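Local coordinates for aminopeptidase N (Francisella tularensis subsp. tularensis, PDB 5DLL), which removes N-terminal amino acids from peptides as a zinc-dependent M1-family aminopeptidase, probably in the breakdown of intracellular peptides, at residues Y381-M384 against N385-Y388. Residues are numbered along the deposited sequence; the frame is centred on the assembly and turned at random.
Sequences YIEM and NNFY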
ATOM      1  N   TYR A 381      12.972 -15.147 -10.662  1.00 53.89           N
ATOM      2  CA  TYR A 381      13.250 -13.711 -10.546  1.00 55.96           C
ATOM      3  C   TYR A 381      14.722 -13.378 -10.829  1.00 59.33           C
ATOM      4  O   TYR A 381      15.588 -14.258 -10.825  1.00 50.80           O
ATOM      5  CB  TYR A 381      12.817 -13.168  -9.171  1.00 58.23           C
ATOM      6  CG  TYR A 381      13.820 -13.333  -8.039  1.00 56.53           C
ATOM      7  CD1 TYR A 381      13.965 -14.548  -7.378  1.00 60.02           C
ATOM      8  CD2 TYR A 381      14.598 -12.262  -7.612  1.00 55.27           C
ATOM      9  CE1 TYR A 381      14.869 -14.697  -6.334  1.00 57.17           C
ATOM     10  CE2 TYR A 381      15.506 -12.398  -6.573  1.00 60.35           C
ATOM     11  CZ  TYR A 381      15.636 -13.617  -5.933  1.00 62.73           C
ATOM     12  OH  TYR A 381      16.537 -13.760  -4.902  1.00 61.92           O
ATOM     13  N   ILE A 382      14.977 -12.093 -11.075  1.00 63.36           N
ATOM     14  CA  ILE A 382      16.311 -11.567 -11.369  1.00 69.31           C
ATOM     15  C   ILE A 382      16.809 -10.737 -10.179  1.00 73.03           C
ATOM     16  O   ILE A 382      17.852 -11.035  -9.597  1.00 72.26           O
ATOM     17  CB  ILE A 382      16.304 -10.686 -12.640  1.00 73.43           C
ATOM     18  CG1 ILE A 382      15.768 -11.473 -13.846  1.00 73.01           C
ATOM     19  CG2 ILE A 382      17.702 -10.146 -12.927  1.00 70.67           C
ATOM     20  CD1 ILE A 382      15.351 -10.602 -15.015  1.00 73.75           C
ATOM     21  N   GLU A 383      16.044  -9.703  -9.828  1.00 80.17           N
ATOM     22  CA  GLU A 383      16.333  -8.848  -8.672  1.00 77.14           C
ATOM     23  C   GLU A 383      15.106  -8.790  -7.760  1.00 67.86           C
ATOM     24  O   GLU A 383      13.987  -9.056  -8.203  1.00 55.46           O
ATOM     25  CB  GLU A 383      16.730  -7.435  -9.124  1.00 78.56           C
ATOM     26  CG  GLU A 383      15.735  -6.775 -10.073  1.00 84.89           C
ATOM     27  CD  GLU A 383      16.088  -5.340 -10.418  1.00 93.95           C
ATOM     28  OE1 GLU A 383      15.304  -4.701 -11.152  1.00 78.86           O
ATOM     29  OE2 GLU A 383      17.142  -4.847  -9.964  1.00108.31           O
ATOM     30  N   MET A 384      15.323  -8.435  -6.495  1.00 68.67           N
ATOM     31  CA  MET A 384      14.245  -8.379  -5.492  1.00 69.45           C
ATOM     32  C   MET A 384      13.076  -7.461  -5.862  1.00 67.52           C
ATOM     33  O   MET A 384      11.949  -7.696  -5.425  1.00 77.46           O
ATOM     34  CB  MET A 384      14.800  -7.959  -4.124  1.00 72.99           C
ATOM     35  CG  MET A 384      15.481  -9.081  -3.354  1.00 75.95           C
ATOM     36  SD  MET A 384      14.385 -10.465  -2.980  1.00 68.45           S
ATOM     37  CE  MET A 384      13.071  -9.652  -2.075  1.00 59.54           C
ATOM     38  N   ASN A 385      13.343  -6.425  -6.657  1.00 67.31           N
ATOM     39  CA  ASN A 385      12.307  -5.484  -7.102  1.00 66.82           C
ATOM     40  C   ASN A 385      11.240  -6.105  -8.008  1.00 62.76           C
ATOM     41  O   ASN A 385      10.180  -5.512  -8.204  1.00 60.84           O
ATOM     42  CB  ASN A 385      12.943  -4.283  -7.814  1.00 79.66           C
ATOM     43  CG  ASN A 385      13.776  -3.426  -6.878  1.00 91.98           C
ATOM     44  OD1 ASN A 385      13.278  -2.922  -5.871  1.00106.63           O
ATOM     45  ND2 ASN A 385      15.051  -3.254  -7.210  1.00 92.27           N
ATOM     46  N   ASN A 386      11.526  -7.285  -8.565  1.00 67.75           N
ATOM     47  CA  ASN A 386      10.536  -8.055  -9.329  1.00 62.20           C
ATOM     48  C   ASN A 386       9.337  -8.471  -8.472  1.00 57.62           C
ATOM     49  O   ASN A 386       8.225  -8.617  -8.978  1.00 61.10           O
ATOM     50  CB  ASN A 386      11.175  -9.312  -9.940  1.00 72.69           C
ATOM     51  CG  ASN A 386      12.252  -8.998 -10.972  1.00 69.60           C
ATOM     52  OD1 ASN A 386      12.794  -7.893 -11.008  1.00 65.08           O
ATOM     53  ND2 ASN A 386      12.568  -9.978 -11.813  1.00 61.27           N
ATOM     54  N   PHE A 387       9.577  -8.666  -7.174  1.00 56.49           N
ATOM     55  CA  PHE A 387       8.531  -9.068  -6.232  1.00 52.05           C
ATOM     56  C   PHE A 387       7.705  -7.908  -5.668  1.00 47.34           C
ATOM     57  O   PHE A 387       6.568  -8.114  -5.248  1.00 45.23           O
ATOM     58  CB  PHE A 387       9.143  -9.839  -5.060  1.00 54.30           C
ATOM     59  CG  PHE A 387       9.738 -11.167  -5.440  1.00 54.31           C
ATOM     60  CD1 PHE A 387       8.970 -12.128  -6.089  1.00 51.38           C
ATOM     61  CD2 PHE A 387      11.055 -11.469  -5.120  1.00 50.92           C
ATOM     62  CE1 PHE A 387       9.510 -13.354  -6.429  1.00 51.90           C
ATOM     63  CE2 PHE A 387      11.598 -12.696  -5.452  1.00 53.63           C
ATOM     64  CZ  PHE A 387      10.825 -13.639  -6.108  1.00 57.56           C
ATOM     65  N   TYR A 388       8.271  -6.704  -5.637  1.00 43.09           N
ATOM     66  CA  TYR A 388       7.587  -5.551  -5.041  1.00 41.07           C
ATOM     67  C   TYR A 388       6.596  -4.929  -6.026  1.00 41.15           C
ATOM     68  O   TYR A 388       6.838  -3.855  -6.577  1.00 44.48           O
ATOM     69  CB  TYR A 388       8.609  -4.518  -4.542  1.00 42.99           C
ATOM     70  CG  TYR A 388       9.669  -5.085  -3.605  1.00 48.90           C
ATOM     71  CD1 TYR A 388       9.402  -6.194  -2.797  1.00 50.62           C
ATOM     72  CD2 TYR A 388      10.932  -4.502  -3.509  1.00 50.86           C
ATOM     73  CE1 TYR A 388      10.360  -6.709  -1.942  1.00 53.53           C
ATOM     74  CE2 TYR A 388      11.896  -5.015  -2.651  1.00 57.54           C
ATOM     75  CZ  TYR A 388      11.599  -6.120  -1.868  1.00 56.96           C
ATOM     76  OH  TYR A 388      12.526  -6.652  -1.006  1.00 64.05           O
TER
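F387 CE2 lies over one face of the Y381 ring, displaced toward that ring's border, 3.5 Å from Y381 CG. The two rings pair obliquely, their centroids 4.7 Å apart and their planes at 47°. At the in-plane edge of Y381 lies the carbonyl carbon of E383. The M384 carbonyl oxygen sits over the centre of one face of Y388, 3.7 Å above its plane; the Y388 side chain is about 9 Å from the zinc ion. M384 SD comes to the edge of the F387 ring, a Met-aromatic contact 5.3 Å from the centroid. Bends at chi2 (-61°) and chi3 (-57°) fold this unbranched, flexible chain back, so that its methyl CE lies 3.8 Å from Y388 CZ; methionine thus spans both rings. The turn itself is held by N386 N to E383 O (3.1 Å) and F387 N to M384 O (3.1 Å), two i to i+3 bonds of a short 3-10 segment. Polar E383 and N385 suit its exposed side; F387, with no polar side-chain atom to satisfy, suits burial against Y381, F326 and L328. F326 meets both Y381 and F387 edge-to-face, L328 of helix 328-346 touches F387 and Y388, and in the metallopeptidase domain this turn links strand 380-381 to helix 390-423.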